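PDB 3I16: aluminum resistance protein from Clostridium novyi, which probably acts as a pyridoxal-5'-phosphate-dependent carbon-sulfur lyase of the methionine gamma-lyase family and may take part in aluminium resistance. Local coordinates for residues B[68-73]-B[278-283]; B[104-109]-B[265-270]; B[250-255]-B[284-289]. One frame throughout, in Å; residues are numbered along the deposited sequence. Where two conformers were deposited one is given.

Overall arrangement
The three contacts show how one region of a pyridoxal-phosphate enzyme is assembled from separate pieces of chain. Contact 2 packs helix 100-111 against helix 261-271, contact 1 joins the loops before helix 73-86 and helix 287-318, and contact 3 sets the loop before strand 255-259 on the start of helix 287-318. Contact 2 is nested inside the loop closed by contact 1, whereas contact 3 alternates with both. The centres of contacts 1 and 2 lie about 18 Å apart, and the two touch at G278 and S268. Contact 3 has its centre about 14 Å from that of contact 1. All three touch the second subunit, so the same regions serve both the fold and the subunit interface.

Contact 1 (B[68-73]-B[278-283]); sequences YGYGDI and GECGST
SG of C280 sits close to its own backbone N (chi1 -76°), which places the sulfur beside Y68 and Y70, while CG of D72 stands opposite its N (chi1 180°) and turns the carboxylate toward T283. SG of C280 lies 4.0 Å from CB of Y68. The sulfur meets both tyrosine rings obliquely; the Y70 contact is doubtful, since that residue was modelled in two conformers. Between these flanks the backbones meet directly: G281 N donates to Y68 O at 2.8 Å, nearly straight at hydrogen (170°) but from above the carbonyl plane. G69, with no side chain, brings its CA to 3.9 Å from CA of S282. It opens a type II turn to D72, the N-cap residue of helix 73-86; OD1 of D72 is bonded to T63, and OD2 takes S65 OG and at most a weak bond from T283 OG1. Y68 is a pyridoxal-phosphate-binding residue, although in this model the cofactor it would touch is not bound to this chain; its OH holds a tartaric acid. This is consistent with a site shared between subunits, as in related lyases. One water joins G71 N to E279 O, and Y70 N reaches Q385 of the second subunit.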
loop_
_atom_site.group_PDB
_atom_site.type_symbol
_atom_site.label_atom_id
_atom_site.label_comp_id
_atom_site.label_asym_id
_atom_site.label_seq_id
_atom_site.Cartn_x
_atom_site.Cartn_y
_atom_site.Cartn_z
ATOM N N TYR B 68 4.108 10.111 -12.388
ATOM C CA TYR B 68 3.851 11.540 -12.306
ATOM C C TYR B 68 2.565 11.908 -11.603
ATOM O O TYR B 68 2.446 13.030 -11.163
ATOM C CB TYR B 68 3.760 12.194 -13.696
ATOM C CG TYR B 68 4.960 12.070 -14.594
ATOM C CD1 TYR B 68 6.254 12.213 -14.101
ATOM C CD2 TYR B 68 4.796 11.916 -15.965
ATOM C CE1 TYR B 68 7.353 12.142 -14.944
ATOM C CE2 TYR B 68 5.892 11.852 -16.818
ATOM C CZ TYR B 68 7.160 11.961 -16.300
ATOM O OH TYR B 68 8.243 11.886 -17.132
ATOM N N GLY B 69 1.584 11.008 -11.541
ATOM C CA GLY B 69 0.303 11.354 -10.924
ATOM C C GLY B 69 -0.475 12.433 -11.689
ATOM O O GLY B 69 -1.310 13.122 -11.097
ATOM N N TYR B 70 -0.206 12.599 -12.995
ATOM C CA TYR B 70 -0.935 13.573 -13.826
ATOM C C TYR B 70 -2.407 13.212 -13.868
ATOM O O TYR B 70 -2.755 12.032 -14.032
ATOM C CB TYR B 70 -0.463 13.590 -15.284
ATOM C CG TYR B 70 0.813 14.334 -15.590
ATOM C CD1 TYR B 70 1.001 15.645 -15.173
ATOM C CD2 TYR B 70 1.787 13.758 -16.393
ATOM C CE1 TYR B 70 2.159 16.333 -15.495
ATOM C CE2 TYR B 70 2.931 14.440 -16.721
ATOM C CZ TYR B 70 3.119 15.716 -16.267
ATOM O OH TYR B 70 4.279 16.369 -16.607
ATOM N N GLY B 71 -3.279 14.201 -13.730
ATOM C CA GLY B 71 -4.717 13.941 -13.783
ATOM C C GLY B 71 -5.276 13.100 -12.647
ATOM O O GLY B 71 -6.270 12.392 -12.833
ATOM N N ASP B 72 -4.660 13.173 -11.465
ATOM C CA ASP B 72 -5.141 12.409 -10.309
ATOM C C ASP B 72 -6.330 13.158 -9.690
ATOM O O ASP B 72 -6.146 14.194 -9.043
ATOM C CB ASP B 72 -4.007 12.230 -9.304
ATOM C CG ASP B 72 -4.415 11.449 -8.054
ATOM O OD1 ASP B 72 -5.591 11.079 -7.855
ATOM O OD2 ASP B 72 -3.509 11.218 -7.239
ATOM N N ILE B 73 -7.539 12.618 -9.881
ATOM C CA ILE B 73 -8.740 13.280 -9.381
ATOM C C ILE B 73 -8.844 13.196 -7.867
ATOM O O ILE B 73 -9.356 14.125 -7.237
ATOM C CB ILE B 73 -10.044 12.790 -10.060
ATOM C CG1 ILE B 73 -10.405 11.355 -9.641
ATOM C CG2 ILE B 73 -9.927 12.947 -11.609
ATOM C CD1 ILE B 73 -11.754 10.875 -10.187
ATOM N N GLY B 278 2.147 21.918 -8.168
ATOM C CA GLY B 278 1.310 20.779 -7.750
ATOM C C GLY B 278 0.801 19.847 -8.841
ATOM O O GLY B 278 0.087 18.901 -8.542
ATOM N N GLU B 279 1.184 20.080 -10.093
ATOM C CA GLU B 279 0.692 19.251 -11.202
ATOM C C GLU B 279 1.229 17.833 -11.243
ATOM O O GLU B 279 0.616 16.974 -11.872
ATOM C CB GLU B 279 1.034 19.879 -12.534
ATOM C CG GLU B 279 0.356 21.177 -12.848
ATOM C CD GLU B 279 0.606 21.552 -14.307
ATOM O OE1 GLU B 279 1.311 22.560 -14.548
ATOM O OE2 GLU B 279 0.158 20.792 -15.208
ATOM N N CYS B 280 2.402 17.605 -10.658
ATOM C CA CYS B 280 2.953 16.251 -10.571
ATOM C C CYS B 280 3.019 15.863 -9.125
ATOM O O CYS B 280 3.241 16.720 -8.255
ATOM C CB CYS B 280 4.351 16.130 -11.178
ATOM S SG CYS B 280 4.364 16.113 -12.949
ATOM N N GLY B 281 2.870 14.575 -8.863
ATOM C CA GLY B 281 2.890 14.077 -7.487
ATOM C C GLY B 281 1.842 12.997 -7.283
ATOM O O GLY B 281 0.682 13.299 -7.009
ATOM N N SER B 282 2.242 11.744 -7.448
ATOM C CA SER B 282 1.348 10.613 -7.196
ATOM C C SER B 282 1.213 10.498 -5.693
ATOM O O SER B 282 2.040 11.009 -4.950
ATOM C CB SER B 282 1.867 9.335 -7.825
ATOM O OG SER B 282 3.241 9.156 -7.541
ATOM N N THR B 283 0.164 9.845 -5.235
ATOM C CA THR B 283 -0.157 9.871 -3.810
ATOM C C THR B 283 -0.009 8.553 -3.049
ATOM O O THR B 283 -0.634 8.377 -2.006
ATOM C CB THR B 283 -1.553 10.451 -3.625
ATOM O OG1 THR B 283 -2.466 9.730 -4.451
ATOM C CG2 THR B 283 -1.557 11.890 -4.058
HETATM O O HOH W 1 -1.932 16.666 -12.527
#

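Contact 2 (B[104-109]-B[265-270]); sequences LGAALF and EKTSYR. With EDO (1,2-ethanediol), chain S; EDO (1,2-ethanediol), chain R; EDO (1,2-ethanediol), chain O; EDO (1,2-ethanediol), chain K.
A106 and T267 form the tight half of this helix pair, where small side chains let the axes of segments 104-109 and 265-270 approach to 7.7 Å at a steep 111°. The methyl CG2 of T267 presses on CB of A106 at 3.6 Å, while its OG1 passes CA of A107 and is bonded back to C263 O in its own helix. Next to it the aliphatic part of R270 lies on the same alanine, CG to CA of A106 at 3.6 Å. A107 and T267 also touch L237 of the central sheet, so the crossing is seated on strand 237-241.

The other half is also buried and closely stacked, and is looser only in that ethanediols, not protein, take up part of its edge. R270 leaves its helix with CG opposite the backbone N and then bends at chi2 (64°), which lays the guanidinium over the ring of F109. The two planes are 16° apart, with NH1 above the ring, displaced toward its rim, and 3.4 Å from CG of F109: a stacked cation-pi pair. Two ethanediols, probably from the crystallisation liquor, lie near the guanidinium plane; NH1 of R270 donates to O2 of each (chains K and R) at 3.0 Å, and a third takes F109 O as acceptor. NH2 of R270 is bonded to T272 O of the second subunit, whose P274 packs on F109.

No hydrogen bond crosses between the two segments, which are held to each other by apolar contact and this stack. The arginine divides its chemistry, giving one face to the phenyl ring, NH1 to the ethanediol oxygens and NH2 to the neighbouring subunit, an arrangement that probably offsets the cost of burying the positive charge at the subunit interface.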
loop_
_atom_site.group_PDB
_atom_site.type_symbol
_atom_site.label_atom_id
_atom_site.label_comp_id
_atom_site.label_asym_id
_atom_site.label_seq_id
_atom_site.Cartn_x
_atom_site.Cartn_y
_atom_site.Cartn_z
ATOM N N LEU B 104 5.164 24.841 6.571
ATOM C CA LEU B 104 5.357 26.247 6.937
ATOM C C LEU B 104 6.513 26.872 6.164
ATOM O O LEU B 104 6.397 27.972 5.622
ATOM C CB LEU B 104 5.611 26.365 8.436
ATOM C CG LEU B 104 4.441 25.918 9.324
ATOM C CD1 LEU B 104 4.955 25.544 10.685
ATOM C CD2 LEU B 104 3.386 26.989 9.425
ATOM N N GLY B 105 7.622 26.147 6.097
ATOM C CA GLY B 105 8.773 26.607 5.363
ATOM C C GLY B 105 8.486 26.777 3.878
ATOM O O GLY B 105 8.956 27.733 3.273
ATOM N N ALA B 106 7.742 25.846 3.286
ATOM C CA ALA B 106 7.377 25.953 1.886
ATOM C C ALA B 106 6.546 27.235 1.667
ATOM O O ALA B 106 6.730 27.909 0.652
ATOM C CB ALA B 106 6.627 24.724 1.410
ATOM N N ALA B 107 5.640 27.551 2.602
ATOM C CA ALA B 107 4.844 28.781 2.547
ATOM C C ALA B 107 5.730 30.032 2.492
ATOM O O ALA B 107 5.510 30.935 1.667
ATOM C CB ALA B 107 3.900 28.882 3.770
ATOM N N LEU B 108 6.724 30.068 3.367
ATOM C CA LEU B 108 7.607 31.214 3.486
ATOM C C LEU B 108 8.538 31.348 2.271
ATOM O O LEU B 108 8.564 32.392 1.617
ATOM C CB LEU B 108 8.396 31.126 4.799
ATOM C CG LEU B 108 7.554 31.191 6.082
ATOM C CD1 LEU B 108 8.416 30.861 7.312
ATOM C CD2 LEU B 108 6.845 32.546 6.255
ATOM N N PHE B 109 9.301 30.310 1.967
ATOM C CA PHE B 109 10.159 30.352 0.779
ATOM C C PHE B 109 9.334 30.576 -0.484
ATOM O O PHE B 109 9.783 31.246 -1.419
ATOM C CB PHE B 109 10.972 29.075 0.597
ATOM C CG PHE B 109 12.232 29.012 1.436
ATOM C CD1 PHE B 109 13.385 29.656 1.035
ATOM C CD2 PHE B 109 12.267 28.251 2.591
ATOM C CE1 PHE B 109 14.543 29.563 1.780
ATOM C CE2 PHE B 109 13.412 28.162 3.342
ATOM C CZ PHE B 109 14.545 28.823 2.945
ATOM N N GLU B 265 -0.198 28.558 -5.149
ATOM C CA GLU B 265 0.666 28.243 -6.285
ATOM C C GLU B 265 2.134 28.485 -5.954
ATOM O O GLU B 265 2.975 27.616 -6.219
ATOM C CB GLU B 265 0.255 28.991 -7.555
ATOM C CG GLU B 265 -0.994 28.390 -8.188
ATOM C CD GLU B 265 -1.544 29.220 -9.329
ATOM O OE1 GLU B 265 -1.004 30.310 -9.579
ATOM O OE2 GLU B 265 -2.544 28.794 -9.947
ATOM N N LYS B 266 2.433 29.645 -5.371
ATOM C CA LYS B 266 3.813 29.976 -4.995
ATOM C C LYS B 266 4.415 28.960 -4.003
ATOM O O LYS B 266 5.599 28.645 -4.094
ATOM C CB LYS B 266 3.905 31.391 -4.428
ATOM C CG LYS B 266 3.795 32.474 -5.482
ATOM C CD LYS B 266 3.961 33.833 -4.833
ATOM C CE LYS B 266 3.844 34.982 -5.809
ATOM N NZ LYS B 266 3.839 36.281 -5.029
ATOM N N THR B 267 3.617 28.496 -3.039
ATOM C CA THR B 267 4.074 27.453 -2.121
ATOM C C THR B 267 4.379 26.155 -2.895
ATOM O O THR B 267 5.424 25.535 -2.668
ATOM C CB THR B 267 3.032 27.141 -1.030
ATOM O OG1 THR B 267 2.725 28.333 -0.303
ATOM C CG2 THR B 267 3.577 26.076 -0.068
ATOM N N SER B 268 3.493 25.782 -3.838
ATOM C CA SER B 268 3.690 24.570 -4.645
ATOM C C SER B 268 5.020 24.552 -5.413
ATOM O O SER B 268 5.618 23.495 -5.559
ATOM C CB SER B 268 2.520 24.299 -5.617
ATOM O OG SER B 268 2.509 25.146 -6.757
ATOM N N TYR B 269 5.476 25.704 -5.904
ATOM C CA TYR B 269 6.755 25.769 -6.621
ATOM C C TYR B 269 7.990 25.579 -5.730
ATOM O O TYR B 269 9.086 25.300 -6.235
ATOM C CB TYR B 269 6.868 27.060 -7.415
ATOM C CG TYR B 269 5.796 27.205 -8.455
ATOM C CD1 TYR B 269 5.570 26.197 -9.396
ATOM C CD2 TYR B 269 5.017 28.360 -8.518
ATOM C CE1 TYR B 269 4.608 26.328 -10.354
ATOM C CE2 TYR B 269 4.047 28.501 -9.482
ATOM C CZ TYR B 269 3.859 27.491 -10.402
ATOM O OH TYR B 269 2.899 27.613 -11.359
ATOM N N ARG B 270 7.814 25.790 -4.423
ATOM C CA ARG B 270 8.835 25.449 -3.440
ATOM C C ARG B 270 8.717 23.952 -3.062
ATOM O O ARG B 270 9.712 23.297 -2.863
ATOM C CB ARG B 270 8.707 26.334 -2.194
ATOM C CG ARG B 270 9.518 25.859 -0.984
ATOM C CD ARG B 270 11.012 25.883 -1.222
ATOM N NE ARG B 270 11.717 25.169 -0.166
ATOM C CZ ARG B 270 12.949 25.424 0.266
ATOM N NH1 ARG B 270 13.691 26.437 -0.214
ATOM N NH2 ARG B 270 13.448 24.652 1.212
HETATM C C1 EDO S . 10.383 28.306 -5.419
HETATM O O1 EDO S . 11.749 28.246 -5.832
HETATM C C2 EDO S . 10.113 29.488 -4.489
HETATM O O2 EDO S . 10.612 29.313 -3.147
HETATM C C1 EDO R . 15.465 28.560 -2.232
HETATM O O1 EDO R . 15.504 27.163 -2.556
HETATM C C2 EDO R . 14.234 29.092 -2.944
HETATM O O2 EDO R . 13.075 28.519 -2.324
HETATM C C1 EDO O . 3.370 32.865 -9.156
HETATM O O1 EDO O . 3.394 32.918 -10.582
HETATM C C2 EDO O . 2.190 32.024 -8.686
HETATM O O2 EDO O . 1.388 31.603 -9.793
HETATM C C1 EDO K . 18.355 25.872 -0.331
HETATM O O1 EDO K . 17.619 25.951 -1.557
HETATM C C2 EDO K . 17.489 25.316 0.796
HETATM O O2 EDO K . 16.385 26.163 1.138
#

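Contact 3 (B[250-255]-B[284-289]); sequences IAPTGG and FGVVRS. With EDO (1,2-ethanediol), chain M; EDO (1,2-ethanediol), chain H.
A251 and S289 approach with CA atoms 5.3 Å apart, and P252 and V286 follow at 7.5 Å, so the irregular segment 250-255 runs across the first residues of helix 287-318, for which V286 is the N-cap position. No hydrogen bond crosses between the two segments. Side chains do the joining: the P252 ring lies across V286 and S289, with CG 3.9 Å from CB of V286 and CD 3.2 Å from OG of S289. That hydroxyl folds over its own backbone (chi1 69°) and donates to V286 O at 2.7 Å, tilted 18° from the carbonyl plane; its polar need is thus met inside the helical turn. On the other flank CG1 of I250 lies 3.5 Å from S289 O, and an ethanediol donates to I250 O. A second ethanediol is gripped by R288, through NE and NH2. T253 OG1 is bonded to G67 O of the second subunit. Farther along helix 287-318, I250 also packs on Q292 and L296. At the opposite end the segment enters the central sheet as strand 255-259, where G255 is backbone-bonded to R94 of strand 90-94.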
loop_
_atom_site.group_PDB
_atom_site.type_symbol
_atom_site.label_atom_id
_atom_site.label_comp_id
_atom_site.label_asym_id
_atom_site.label_seq_id
_atom_site.Cartn_x
_atom_site.Cartn_y
_atom_site.Cartn_z
ATOM N N ILE B 250 -5.659 9.289 11.356
ATOM C CA ILE B 250 -5.431 8.235 10.357
ATOM C C ILE B 250 -4.596 8.621 9.114
ATOM O O ILE B 250 -4.017 7.756 8.481
ATOM C CB ILE B 250 -6.745 7.515 9.981
ATOM C CG1 ILE B 250 -7.694 8.421 9.235
ATOM C CG2 ILE B 250 -7.460 6.972 11.263
ATOM C CD1 ILE B 250 -8.983 7.725 8.882
ATOM N N ALA B 251 -4.509 9.897 8.774
ATOM C CA ALA B 251 -3.601 10.324 7.703
ATOM C C ALA B 251 -2.194 9.843 8.138
ATOM O O ALA B 251 -1.793 10.056 9.276
ATOM C CB ALA B 251 -3.633 11.854 7.552
ATOM N N PRO B 252 -1.476 9.150 7.267
ATOM C CA PRO B 252 -0.187 8.603 7.685
ATOM C C PRO B 252 1.011 9.575 7.683
ATOM O O PRO B 252 2.013 9.278 8.341
ATOM C CB PRO B 252 0.032 7.463 6.694
ATOM C CG PRO B 252 -0.659 7.887 5.483
ATOM C CD PRO B 252 -1.882 8.618 5.957
ATOM N N THR B 253 0.910 10.698 6.961
ATOM C CA THR B 253 1.948 11.719 6.925
ATOM C C THR B 253 1.411 12.894 6.105
ATOM O O THR B 253 0.241 12.898 5.735
ATOM C CB THR B 253 3.293 11.177 6.327
ATOM O OG1 THR B 253 4.332 12.161 6.467
ATOM C CG2 THR B 253 3.097 10.777 4.894
ATOM N N GLY B 254 2.230 13.919 5.881
ATOM C CA GLY B 254 1.832 15.015 5.012
ATOM C C GLY B 254 1.523 16.331 5.671
ATOM O O GLY B 254 1.614 16.480 6.887
ATOM N N GLY B 255 1.140 17.287 4.831
ATOM C CA GLY B 255 0.772 18.612 5.272
ATOM C C GLY B 255 -0.255 19.256 4.371
ATOM O O GLY B 255 -0.581 18.755 3.282
ATOM N N PHE B 284 0.802 7.636 -3.574
ATOM C CA PHE B 284 1.205 6.424 -2.842
ATOM C C PHE B 284 0.101 5.542 -2.240
ATOM O O PHE B 284 0.356 4.826 -1.275
ATOM C CB PHE B 284 2.102 6.844 -1.662
ATOM C CG PHE B 284 3.138 7.848 -2.015
ATOM C CD1 PHE B 284 4.250 7.477 -2.755
ATOM C CD2 PHE B 284 3.021 9.164 -1.596
ATOM C CE1 PHE B 284 5.213 8.416 -3.097
ATOM C CE2 PHE B 284 3.988 10.114 -1.926
ATOM C CZ PHE B 284 5.093 9.731 -2.675
ATOM N N GLY B 285 -1.107 5.607 -2.784
ATOM C CA GLY B 285 -2.232 4.856 -2.258
ATOM C C GLY B 285 -2.776 5.295 -0.915
ATOM O O GLY B 285 -3.547 4.557 -0.305
ATOM N N VAL B 286 -2.433 6.494 -0.446
ATOM C CA VAL B 286 -2.896 6.924 0.880
ATOM C C VAL B 286 -3.981 8.011 0.868
ATOM O O VAL B 286 -4.387 8.498 1.922
ATOM C CB VAL B 286 -1.707 7.376 1.755
ATOM C CG1 VAL B 286 -0.717 6.209 1.923
ATOM C CG2 VAL B 286 -1.051 8.628 1.179
ATOM N N VAL B 287 -4.480 8.353 -0.315
ATOM C CA VAL B 287 -5.468 9.416 -0.437
ATOM C C VAL B 287 -6.765 9.070 0.290
ATOM O O VAL B 287 -7.357 9.940 0.960
ATOM C CB VAL B 287 -5.734 9.805 -1.913
ATOM C CG1 VAL B 287 -6.628 8.792 -2.582
ATOM C CG2 VAL B 287 -6.359 11.182 -1.976
ATOM N N ARG B 288 -7.195 7.813 0.245
ATOM C CA ARG B 288 -8.436 7.486 0.958
ATOM C C ARG B 288 -8.330 7.797 2.463
ATOM O O ARG B 288 -9.274 8.294 3.055
ATOM C CB ARG B 288 -8.875 6.045 0.754
ATOM C CG ARG B 288 -10.247 5.773 1.341
ATOM C CD ARG B 288 -10.715 4.344 1.156
ATOM N NE ARG B 288 -9.966 3.433 2.014
ATOM C CZ ARG B 288 -9.195 2.415 1.617
ATOM N NH1 ARG B 288 -9.083 2.059 0.334
ATOM N NH2 ARG B 288 -8.566 1.697 2.544
ATOM N N SER B 289 -7.191 7.502 3.073
ATOM C CA SER B 289 -7.009 7.745 4.505
ATOM C C SER B 289 -6.978 9.240 4.806
ATOM O O SER B 289 -7.304 9.668 5.938
ATOM C CB SER B 289 -5.731 7.057 5.018
ATOM O OG SER B 289 -4.580 7.689 4.483
HETATM C C1 EDO M . -8.521 3.213 6.416
HETATM O O1 EDO M . -8.745 2.077 5.555
HETATM C C2 EDO M . -8.362 4.512 5.635
HETATM O O2 EDO M . -9.473 4.710 4.756
HETATM C C1 EDO H . -4.449 3.036 9.148
HETATM O O1 EDO H . -3.636 3.119 10.330
HETATM C C2 EDO H . -4.767 4.405 8.590
HETATM O O2 EDO H . -3.563 5.042 8.167
#